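PDB 3CM0: adenylate kinase, which catalyses the reversible transfer of the terminal phosphate group of ATP to AMP, yielding two molecules of ADP. Local coordinates for residues G4-A15 with G103-V114; P86-D96 with P153-R161. All blocks are in the same frame, centred on the assembly; numbering follows the deposited sequence.

Contact 1: G4-A15 with G103-V114; sequences GQAVIFLGPPGA and GTRLLGVVLVEV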
loop_
_atom_site.group_PDB
_atom_site.type_symbol
_atom_site.label_atom_id
_atom_site.label_comp_id
_atom_site.label_asym_id
_atom_site.label_seq_id
_atom_site.Cartn_x
_atom_site.Cartn_y
_atom_site.Cartn_z
ATOM N N GLY A 4 -16.586 10.553 -1.376
ATOM C CA GLY A 4 -15.644 9.861 -0.530
ATOM C C GLY A 4 -14.265 10.399 -0.801
ATOM O O GLY A 4 -14.065 11.231 -1.696
ATOM N N GLN A 5 -13.313 9.930 -0.004
ATOM C CA GLN A 5 -11.930 10.355 -0.162
ATOM C C GLN A 5 -11.017 9.151 -0.020
ATOM O O GLN A 5 -11.236 8.264 0.815
ATOM C CB GLN A 5 -11.576 11.408 0.891
ATOM C CG GLN A 5 -12.401 12.655 0.768
ATOM C CD GLN A 5 -12.002 13.718 1.768
ATOM O OE1 GLN A 5 -11.691 13.413 2.918
ATOM N NE2 GLN A 5 -12.024 14.977 1.338
ATOM N N ALA A 6 -9.988 9.091 -0.859
ATOM C CA ALA A 6 -9.074 7.961 -0.770
ATOM C C ALA A 6 -7.636 8.461 -0.710
ATOM O O ALA A 6 -7.331 9.537 -1.219
ATOM C CB ALA A 6 -9.233 7.049 -2.022
ATOM N N VAL A 7 -6.793 7.675 -0.045
ATOM C CA VAL A 7 -5.351 7.936 -0.036
ATOM C C VAL A 7 -4.628 6.629 -0.313
ATOM O O VAL A 7 -4.982 5.586 0.232
ATOM C CB VAL A 7 -4.843 8.514 1.307
ATOM C CG1 VAL A 7 -3.313 8.759 1.202
ATOM C CG2 VAL A 7 -5.523 9.848 1.583
ATOM N N ILE A 8 -3.604 6.674 -1.179
ATOM C CA ILE A 8 -2.829 5.505 -1.494
ATOM C C ILE A 8 -1.409 5.746 -1.010
ATOM O O ILE A 8 -0.880 6.834 -1.224
ATOM C CB ILE A 8 -2.784 5.282 -3.042
ATOM C CG1 ILE A 8 -4.186 4.883 -3.544
ATOM C CG2 ILE A 8 -1.792 4.208 -3.386
ATOM C CD1 ILE A 8 -4.335 4.926 -5.143
ATOM N N PHE A 9 -0.825 4.766 -0.329
ATOM C CA PHE A 9 0.582 4.892 0.135
ATOM C C PHE A 9 1.520 3.962 -0.631
ATOM O O PHE A 9 1.247 2.768 -0.748
ATOM C CB PHE A 9 0.696 4.513 1.636
ATOM C CG PHE A 9 0.249 5.581 2.568
ATOM C CD1 PHE A 9 1.186 6.392 3.210
ATOM C CD2 PHE A 9 -1.107 5.795 2.819
ATOM C CE1 PHE A 9 0.767 7.378 4.096
ATOM C CE2 PHE A 9 -1.524 6.780 3.698
ATOM C CZ PHE A 9 -0.596 7.573 4.338
ATOM N N LEU A 10 2.646 4.506 -1.121
ATOM C CA LEU A 10 3.681 3.731 -1.814
ATOM C C LEU A 10 5.046 4.015 -1.110
ATOM O O LEU A 10 5.299 5.109 -0.598
ATOM C CB LEU A 10 3.804 4.142 -3.284
ATOM C CG LEU A 10 2.555 3.992 -4.180
ATOM C CD1 LEU A 10 2.890 4.536 -5.552
ATOM C CD2 LEU A 10 2.111 2.524 -4.263
ATOM N N GLY A 11 5.901 3.024 -1.059
ATOM C CA GLY A 11 7.197 3.254 -0.430
ATOM C C GLY A 11 7.935 1.951 -0.294
ATOM O O GLY A 11 7.320 0.893 -0.252
ATOM N N PRO A 12 9.267 1.994 -0.250
ATOM C CA PRO A 12 10.090 0.784 -0.117
ATOM C C PRO A 12 10.085 0.240 1.307
ATOM O O PRO A 12 9.709 0.918 2.251
ATOM C CB PRO A 12 11.491 1.278 -0.487
ATOM C CG PRO A 12 11.473 2.719 0.128
ATOM C CD PRO A 12 10.100 3.215 -0.332
ATOM N N PRO A 13 10.513 -1.012 1.468
ATOM C CA PRO A 13 10.589 -1.654 2.773
ATOM C C PRO A 13 11.555 -0.771 3.558
ATOM O O PRO A 13 12.549 -0.274 2.991
ATOM C CB PRO A 13 11.227 -2.996 2.457
ATOM C CG PRO A 13 10.756 -3.289 1.091
ATOM C CD PRO A 13 10.820 -1.953 0.382
ATOM N N GLY A 14 11.261 -0.553 4.835
ATOM C CA GLY A 14 12.153 0.248 5.656
ATOM C C GLY A 14 11.822 1.730 5.698
ATOM O O GLY A 14 12.443 2.488 6.452
ATOM N N ALA A 15 10.863 2.162 4.893
ATOM C CA ALA A 15 10.478 3.579 4.897
ATOM C C ALA A 15 9.384 3.854 5.933
ATOM O O ALA A 15 9.066 5.009 6.211
ATOM C CB ALA A 15 10.008 4.010 3.477
ATOM N N GLY A 103 -17.677 7.951 -6.871
ATOM C CA GLY A 103 -17.548 9.331 -6.428
ATOM C C GLY A 103 -16.539 9.537 -5.307
ATOM O O GLY A 103 -16.730 10.387 -4.421
ATOM N N THR A 104 -15.450 8.772 -5.353
ATOM C CA THR A 104 -14.402 8.854 -4.325
ATOM C C THR A 104 -13.210 9.643 -4.890
ATOM O O THR A 104 -12.604 9.235 -5.880
ATOM C CB THR A 104 -13.932 7.445 -3.937
ATOM O OG1 THR A 104 -15.048 6.658 -3.510
ATOM C CG2 THR A 104 -12.905 7.521 -2.795
ATOM N N ARG A 105 -12.889 10.770 -4.268
ATOM C CA ARG A 105 -11.797 11.602 -4.738
ATOM C C ARG A 105 -10.472 11.092 -4.181
ATOM O O ARG A 105 -10.358 10.848 -2.976
ATOM C CB ARG A 105 -12.045 13.046 -4.294
ATOM C CG ARG A 105 -10.894 13.990 -4.561
ATOM C CD ARG A 105 -11.331 15.439 -4.308
ATOM N NE ARG A 105 -10.285 16.374 -4.701
ATOM C CZ ARG A 105 -9.160 16.555 -4.020
ATOM N NH1 ARG A 105 -8.949 15.868 -2.910
ATOM N NH2 ARG A 105 -8.233 17.397 -4.458
ATOM N N LEU A 106 -9.484 10.923 -5.064
ATOM C CA LEU A 106 -8.152 10.464 -4.645
ATOM C C LEU A 106 -7.413 11.725 -4.193
ATOM O O LEU A 106 -7.075 12.582 -5.017
ATOM C CB LEU A 106 -7.422 9.814 -5.839
ATOM C CG LEU A 106 -5.992 9.323 -5.615
ATOM C CD1 LEU A 106 -5.935 8.312 -4.424
ATOM C CD2 LEU A 106 -5.506 8.672 -6.923
ATOM N N LEU A 107 -7.215 11.857 -2.887
ATOM C CA LEU A 107 -6.535 13.022 -2.300
ATOM C C LEU A 107 -5.054 13.077 -2.671
ATOM O O LEU A 107 -4.441 14.151 -2.719
ATOM C CB LEU A 107 -6.620 13.003 -0.763
ATOM C CG LEU A 107 -8.037 13.139 -0.164
ATOM C CD1 LEU A 107 -8.000 13.025 1.360
ATOM C CD2 LEU A 107 -8.607 14.467 -0.570
ATOM N N GLY A 108 -4.473 11.912 -2.880
ATOM C CA GLY A 108 -3.059 11.853 -3.220
ATOM C C GLY A 108 -2.509 10.448 -3.098
ATOM O O GLY A 108 -3.134 9.572 -2.506
ATOM N N VAL A 109 -1.360 10.223 -3.734
ATOM C CA VAL A 109 -0.659 8.966 -3.659
ATOM C C VAL A 109 0.644 9.376 -2.984
ATOM O O VAL A 109 1.477 10.057 -3.564
ATOM C CB VAL A 109 -0.382 8.402 -5.085
ATOM C CG1 VAL A 109 0.423 7.142 -5.009
ATOM C CG2 VAL A 109 -1.757 8.088 -5.715
ATOM N N VAL A 110 0.783 8.981 -1.735
ATOM C CA VAL A 110 1.962 9.335 -0.941
ATOM C C VAL A 110 3.130 8.422 -1.295
ATOM O O VAL A 110 3.010 7.206 -1.220
ATOM C CB VAL A 110 1.630 9.186 0.559
ATOM C CG1 VAL A 110 2.880 9.463 1.423
ATOM C CG2 VAL A 110 0.517 10.130 0.897
ATOM N N LEU A 111 4.263 9.020 -1.693
ATOM C CA LEU A 111 5.448 8.223 -2.010
ATOM C C LEU A 111 6.503 8.632 -0.991
ATOM O O LEU A 111 7.038 9.748 -1.066
ATOM C CB LEU A 111 5.973 8.529 -3.426
ATOM C CG LEU A 111 7.262 7.741 -3.789
ATOM C CD1 LEU A 111 6.968 6.243 -3.933
ATOM C CD2 LEU A 111 7.772 8.268 -5.171
ATOM N N VAL A 112 6.768 7.748 -0.030
ATOM C CA VAL A 112 7.750 8.045 1.012
ATOM C C VAL A 112 9.137 7.749 0.472
ATOM O O VAL A 112 9.440 6.621 0.093
ATOM C CB VAL A 112 7.479 7.201 2.274
ATOM C CG1 VAL A 112 8.454 7.611 3.407
ATOM C CG2 VAL A 112 6.011 7.410 2.721
ATOM N N GLU A 113 9.997 8.780 0.487
ATOM C CA GLU A 113 11.340 8.667 -0.092
ATOM C C GLU A 113 12.410 8.765 0.979
ATOM O O GLU A 113 12.368 9.665 1.820
ATOM C CB GLU A 113 11.536 9.807 -1.101
ATOM C CG GLU A 113 10.486 9.810 -2.214
ATOM C CD GLU A 113 10.727 10.912 -3.251
ATOM O OE1 GLU A 113 11.240 11.996 -2.879
ATOM O OE2 GLU A 113 10.365 10.705 -4.420
ATOM N N VAL A 114 13.364 7.850 0.913
ATOM C CA VAL A 114 14.442 7.788 1.920
ATOM C C VAL A 114 15.720 7.424 1.190
ATOM O O VAL A 114 15.694 6.610 0.290
ATOM C CB VAL A 114 14.133 6.691 2.975
ATOM C CG1 VAL A 114 15.251 6.618 4.017
ATOM C CG2 VAL A 114 12.792 7.012 3.679
#
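I8 and V109 lie side by side on one face of two neighbouring parallel strands, 4-10 and 104-113, at the centre of the five-stranded sheet (order 2-3-1-4-5) of a P-loop NTPase core. A6, I8 and L10 each bond through both N and O to 104-113, as in V110 N to I8 O (2.8 Å) and L10 N to V110 O (2.7 Å), while Q5, V7 and F9 bond to strand 79-83 instead. Between the A6-L106 and I8-V109 pairs, strand 104-113 has two residues, L107 and G108, where 4-10 has only V7: a beta bulge; the extended, unusual backbone angles of G108 suit a residue without CB. The bulge turns L107 back over the strand, where its CD1 meets V7 CG2 and the aliphatic part of Q5.

The side chain of I8 shows how branched residues fill one face. Its CB lies 4.0 Å from V109 CG2, and its CG2 rests against V109 CG1. CG1, anti to the carbonyl carbon (chi1 -69°), touches L106 CD1, and the terminal CD1 ends 3.8 Å from that same methyl, with V109 CG2 also beside it; the I8 and L106 side chains cross at about a right angle. L10 CD1 packs on the other branch of V109, CG1, at 3.6 Å.

On the opposite face V110 covers one side of the F9 ring, a CH-pi contact with its CB 4.3 Å from the centroid; helix 17-28 also packs on F9. Past the strand end, G11-A15 start the P-loop, which probably binds ATP. Small A15 fits closely beside the second strand, its CB 3.9 Å from V112 CG1.

Contact 2: P86-D96 with P153-R161; sequences PRTLAQAEALD and PLVGYYEAR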
loop_
_atom_site.group_PDB
_atom_site.type_symbol
_atom_site.label_atom_id
_atom_site.label_comp_id
_atom_site.label_asym_id
_atom_site.label_seq_id
_atom_site.Cartn_x
_atom_site.Cartn_y
_atom_site.Cartn_z
ATOM N N PRO A 86 -2.508 -0.271 -5.251
ATOM C CA PRO A 86 -2.316 -1.323 -6.256
ATOM C C PRO A 86 -0.877 -1.808 -6.329
ATOM O O PRO A 86 0.040 -1.130 -5.870
ATOM C CB PRO A 86 -2.745 -0.653 -7.576
ATOM C CG PRO A 86 -2.307 0.760 -7.400
ATOM C CD PRO A 86 -2.690 1.046 -5.885
ATOM N N ARG A 87 -0.710 -3.006 -6.890
ATOM C CA ARG A 87 0.612 -3.589 -7.067
ATOM C C ARG A 87 0.981 -3.541 -8.547
ATOM O O ARG A 87 2.145 -3.545 -8.893
ATOM C CB ARG A 87 0.635 -5.049 -6.586
ATOM C CG ARG A 87 0.496 -5.218 -5.075
ATOM C CD ARG A 87 0.444 -6.703 -4.697
ATOM N NE ARG A 87 -0.809 -7.374 -5.080
ATOM C CZ ARG A 87 -1.959 -7.281 -4.412
ATOM N NH1 ARG A 87 -2.053 -6.544 -3.313
ATOM N NH2 ARG A 87 -3.027 -7.943 -4.836
ATOM N N THR A 88 -0.017 -3.503 -9.419
ATOM C CA THR A 88 0.245 -3.477 -10.853
ATOM C C THR A 88 -0.467 -2.331 -11.533
ATOM O O THR A 88 -1.419 -1.771 -11.015
ATOM C CB THR A 88 -0.257 -4.745 -11.539
ATOM O OG1 THR A 88 -1.700 -4.742 -11.516
ATOM C CG2 THR A 88 0.245 -6.003 -10.805
ATOM N N LEU A 89 -0.021 -1.998 -12.732
ATOM C CA LEU A 89 -0.671 -0.941 -13.485
ATOM C C LEU A 89 -2.116 -1.300 -13.815
ATOM O O LEU A 89 -2.986 -0.456 -13.807
ATOM C CB LEU A 89 0.140 -0.706 -14.779
ATOM C CG LEU A 89 0.059 0.633 -15.486
ATOM C CD1 LEU A 89 0.304 1.763 -14.490
ATOM C CD2 LEU A 89 1.142 0.665 -16.637
ATOM N N ALA A 90 -2.393 -2.564 -14.089
ATOM C CA ALA A 90 -3.772 -2.978 -14.400
ATOM C C ALA A 90 -4.662 -2.700 -13.181
ATOM O O ALA A 90 -5.809 -2.227 -13.306
ATOM C CB ALA A 90 -3.833 -4.472 -14.751
ATOM N N GLN A 91 -4.124 -2.967 -12.001
ATOM C CA GLN A 91 -4.899 -2.714 -10.778
ATOM C C GLN A 91 -5.054 -1.206 -10.554
ATOM O O GLN A 91 -6.103 -0.727 -10.090
ATOM C CB GLN A 91 -4.189 -3.377 -9.580
ATOM C CG GLN A 91 -4.325 -4.887 -9.542
ATOM C CD GLN A 91 -3.309 -5.535 -8.594
ATOM O OE1 GLN A 91 -2.526 -4.839 -7.975
ATOM N NE2 GLN A 91 -3.330 -6.859 -8.490
ATOM N N ALA A 92 -4.020 -0.433 -10.890
ATOM C CA ALA A 92 -4.112 1.021 -10.704
ATOM C C ALA A 92 -5.202 1.562 -11.598
ATOM O O ALA A 92 -5.999 2.412 -11.195
ATOM C CB ALA A 92 -2.768 1.722 -11.044
ATOM N N GLU A 93 -5.221 1.110 -12.851
ATOM C CA GLU A 93 -6.248 1.578 -13.765
ATOM C C GLU A 93 -7.674 1.185 -13.308
ATOM O O GLU A 93 -8.595 2.010 -13.293
ATOM C CB GLU A 93 -5.945 1.009 -15.148
ATOM C CG GLU A 93 -4.686 1.691 -15.737
ATOM C CD GLU A 93 -4.326 1.160 -17.126
ATOM O OE1 GLU A 93 -5.165 0.424 -17.683
ATOM O OE2 GLU A 93 -3.228 1.495 -17.657
ATOM N N ALA A 94 -7.827 -0.068 -12.915
ATOM C CA ALA A 94 -9.126 -0.564 -12.452
ATOM C C ALA A 94 -9.568 0.198 -11.206
ATOM O O ALA A 94 -10.740 0.534 -11.053
ATOM C CB ALA A 94 -9.030 -2.048 -12.162
ATOM N N LEU A 95 -8.628 0.487 -10.303
ATOM C CA LEU A 95 -8.996 1.219 -9.095
ATOM C C LEU A 95 -9.437 2.618 -9.435
ATOM O O LEU A 95 -10.378 3.147 -8.839
ATOM C CB LEU A 95 -7.809 1.253 -8.109
ATOM C CG LEU A 95 -8.000 2.065 -6.827
ATOM C CD1 LEU A 95 -9.220 1.437 -6.050
ATOM C CD2 LEU A 95 -6.735 2.026 -5.931
ATOM N N ASP A 96 -8.782 3.265 -10.402
ATOM C CA ASP A 96 -9.201 4.620 -10.743
ATOM C C ASP A 96 -10.631 4.624 -11.285
ATOM O O ASP A 96 -11.414 5.550 -11.014
ATOM C CB ASP A 96 -8.271 5.234 -11.791
ATOM C CG ASP A 96 -7.110 6.039 -11.167
ATOM O OD1 ASP A 96 -6.990 6.146 -9.915
ATOM O OD2 ASP A 96 -6.306 6.564 -11.964
ATOM N N PRO A 153 6.468 2.055 -12.680
ATOM C CA PRO A 153 5.323 2.264 -13.573
ATOM C C PRO A 153 4.160 2.910 -12.826
ATOM O O PRO A 153 3.441 3.687 -13.400
ATOM C CB PRO A 153 4.990 0.847 -14.078
ATOM C CG PRO A 153 6.333 0.121 -13.934
ATOM C CD PRO A 153 6.819 0.618 -12.618
ATOM N N LEU A 154 3.999 2.601 -11.537
ATOM C CA LEU A 154 2.922 3.234 -10.761
ATOM C C LEU A 154 3.249 4.686 -10.486
ATOM O O LEU A 154 2.378 5.556 -10.501
ATOM C CB LEU A 154 2.712 2.516 -9.427
ATOM C CG LEU A 154 2.391 1.031 -9.559
ATOM C CD1 LEU A 154 2.266 0.425 -8.143
ATOM C CD2 LEU A 154 1.078 0.859 -10.300
ATOM N N VAL A 155 4.513 4.969 -10.182
ATOM C CA VAL A 155 4.894 6.356 -9.935
ATOM C C VAL A 155 4.612 7.194 -11.199
ATOM O O VAL A 155 4.072 8.289 -11.120
ATOM C CB VAL A 155 6.391 6.436 -9.544
ATOM C CG1 VAL A 155 6.813 7.889 -9.424
ATOM C CG2 VAL A 155 6.603 5.708 -8.230
ATOM N N GLY A 156 4.973 6.667 -12.369
ATOM C CA GLY A 156 4.722 7.381 -13.613
ATOM C C GLY A 156 3.239 7.586 -13.875
ATOM O O GLY A 156 2.814 8.649 -14.324
ATOM N N TYR A 157 2.453 6.558 -13.575
ATOM C CA TYR A 157 0.999 6.613 -13.763
ATOM C C TYR A 157 0.377 7.732 -12.927
ATOM O O TYR A 157 -0.431 8.550 -13.404
ATOM C CB TYR A 157 0.400 5.283 -13.329
ATOM C CG TYR A 157 -1.090 5.231 -13.475
ATOM C CD1 TYR A 157 -1.680 4.926 -14.703
ATOM C CD2 TYR A 157 -1.924 5.478 -12.385
ATOM C CE1 TYR A 157 -3.076 4.858 -14.840
ATOM C CE2 TYR A 157 -3.330 5.428 -12.521
ATOM C CZ TYR A 157 -3.888 5.113 -13.747
ATOM O OH TYR A 157 -5.256 5.029 -13.860
ATOM N N TYR A 158 0.771 7.803 -11.654
ATOM C CA TYR A 158 0.192 8.832 -10.803
ATOM C C TYR A 158 0.790 10.217 -11.010
ATOM O O TYR A 158 0.081 11.207 -10.883
ATOM C CB TYR A 158 0.303 8.405 -9.325
ATOM C CG TYR A 158 -0.579 7.209 -9.049
ATOM C CD1 TYR A 158 -1.979 7.302 -9.245
ATOM C CD2 TYR A 158 -0.048 6.007 -8.578
ATOM C CE1 TYR A 158 -2.809 6.205 -8.954
ATOM C CE2 TYR A 158 -0.872 4.924 -8.291
ATOM C CZ TYR A 158 -2.237 5.026 -8.470
ATOM O OH TYR A 158 -3.065 3.950 -8.159
ATOM N N GLU A 159 2.087 10.297 -11.307
ATOM C CA GLU A 159 2.699 11.600 -11.569
ATOM C C GLU A 159 2.049 12.264 -12.820
ATOM O O GLU A 159 1.804 13.480 -12.845
ATOM C CB GLU A 159 4.221 11.425 -11.765
ATOM C CG GLU A 159 4.971 12.758 -11.899
ATOM C CD GLU A 159 6.478 12.574 -11.881
ATOM O OE1 GLU A 159 7.007 12.049 -10.877
ATOM O OE2 GLU A 159 7.134 12.956 -12.874
ATOM N N ALA A 160 1.719 11.453 -13.823
ATOM C CA ALA A 160 1.103 11.993 -15.055
ATOM C C ALA A 160 -0.260 12.620 -14.750
ATOM O O ALA A 160 -0.748 13.488 -15.470
ATOM C CB ALA A 160 0.954 10.890 -16.077
ATOM N N ARG A 161 -0.885 12.164 -13.671
ATOM C CA ARG A 161 -2.193 12.671 -13.289
ATOM C C ARG A 161 -2.160 13.748 -12.233
ATOM O O ARG A 161 -3.210 14.196 -11.763
ATOM C CB ARG A 161 -3.065 11.498 -12.815
ATOM C CG ARG A 161 -3.463 10.601 -13.947
ATOM C CD ARG A 161 -3.821 9.171 -13.545
ATOM N NE ARG A 161 -4.311 8.440 -14.725
ATOM C CZ ARG A 161 -3.553 7.946 -15.704
ATOM N NH1 ARG A 161 -2.219 8.053 -15.684
ATOM N NH2 ARG A 161 -4.137 7.401 -16.757
HETATM O O HOH W 1 -5.604 4.094 -8.951
#
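The helical segments 89-96 and 153-160 run in roughly the same direction, 30° apart with axes 10.2 Å from each other at closest approach, and their nearest CA atoms are those of L89 and L154, 6.1 Å apart. Y157 is the knob of this interface, set into a hole formed by L89, A92, E93 and D96. With its CG anti to the backbone N (chi1 180°), the ring reaches straight across. A92 CB sits over one face, 4.0 Å above the plane, a place where a small methyl lets the ring come close, while R161 NH1 lies over the opposite face near the rim and donates to Y157 O. L89 CD1 packs on Y157 CB at 3.7 Å, and E93 contributes its aliphatic CG.

Tyrosine suits the hole because its hydroxyl donates to D96 OD2 at 2.7 Å, meeting the carboxylate from above its plane (43° out). The charge of R161 is also nearby, in a long salt bridge that no N-H points along. The other oxygen, D96 OD1, accepts a hydrogen bond from a water that also donates to A92 O and accepts from Y158 OH (2.7 Å from the water oxygen), so one water joins both helices.

At the start of helix 89-101, L154 spreads its two methyls against the backbone of the 86-88 loop, CD1 3.5 Å from P86 O and CD2 against T88 O. T88 and Q91 form a capping box, and Q91 OE1 accepts from both R87 N (2.8 Å) and T88 N. P86, preceded by a cis peptide, lies in the loop that leads into this capped helix; P86, R87 and Q91 are among the residues predicted to bind AMP in adenylate kinase.

Contact 1 and contact 2 have centres about 11 Å apart and meet through I8, which serves both. Its CD1 lies 3.4 Å from Y158 OH and 3.8 Å from L95 CD2, and its CG2 4.1 Å from P86 CD; beside it V109 CG2 is 3.6 Å from Y158 CD1. The two helices of contact 2 thus pack on the sheet face that carries I8 and V109. Helix 89-101 leads directly into strand 104-113, and the four segments alternate along the chain. Contact 1 ends in the P-loop, predicted to bind ATP, and contact 2 holds residues predicted to bind AMP, so the packing around I8 lies between segments that carry parts of the two predicted nucleotide sites.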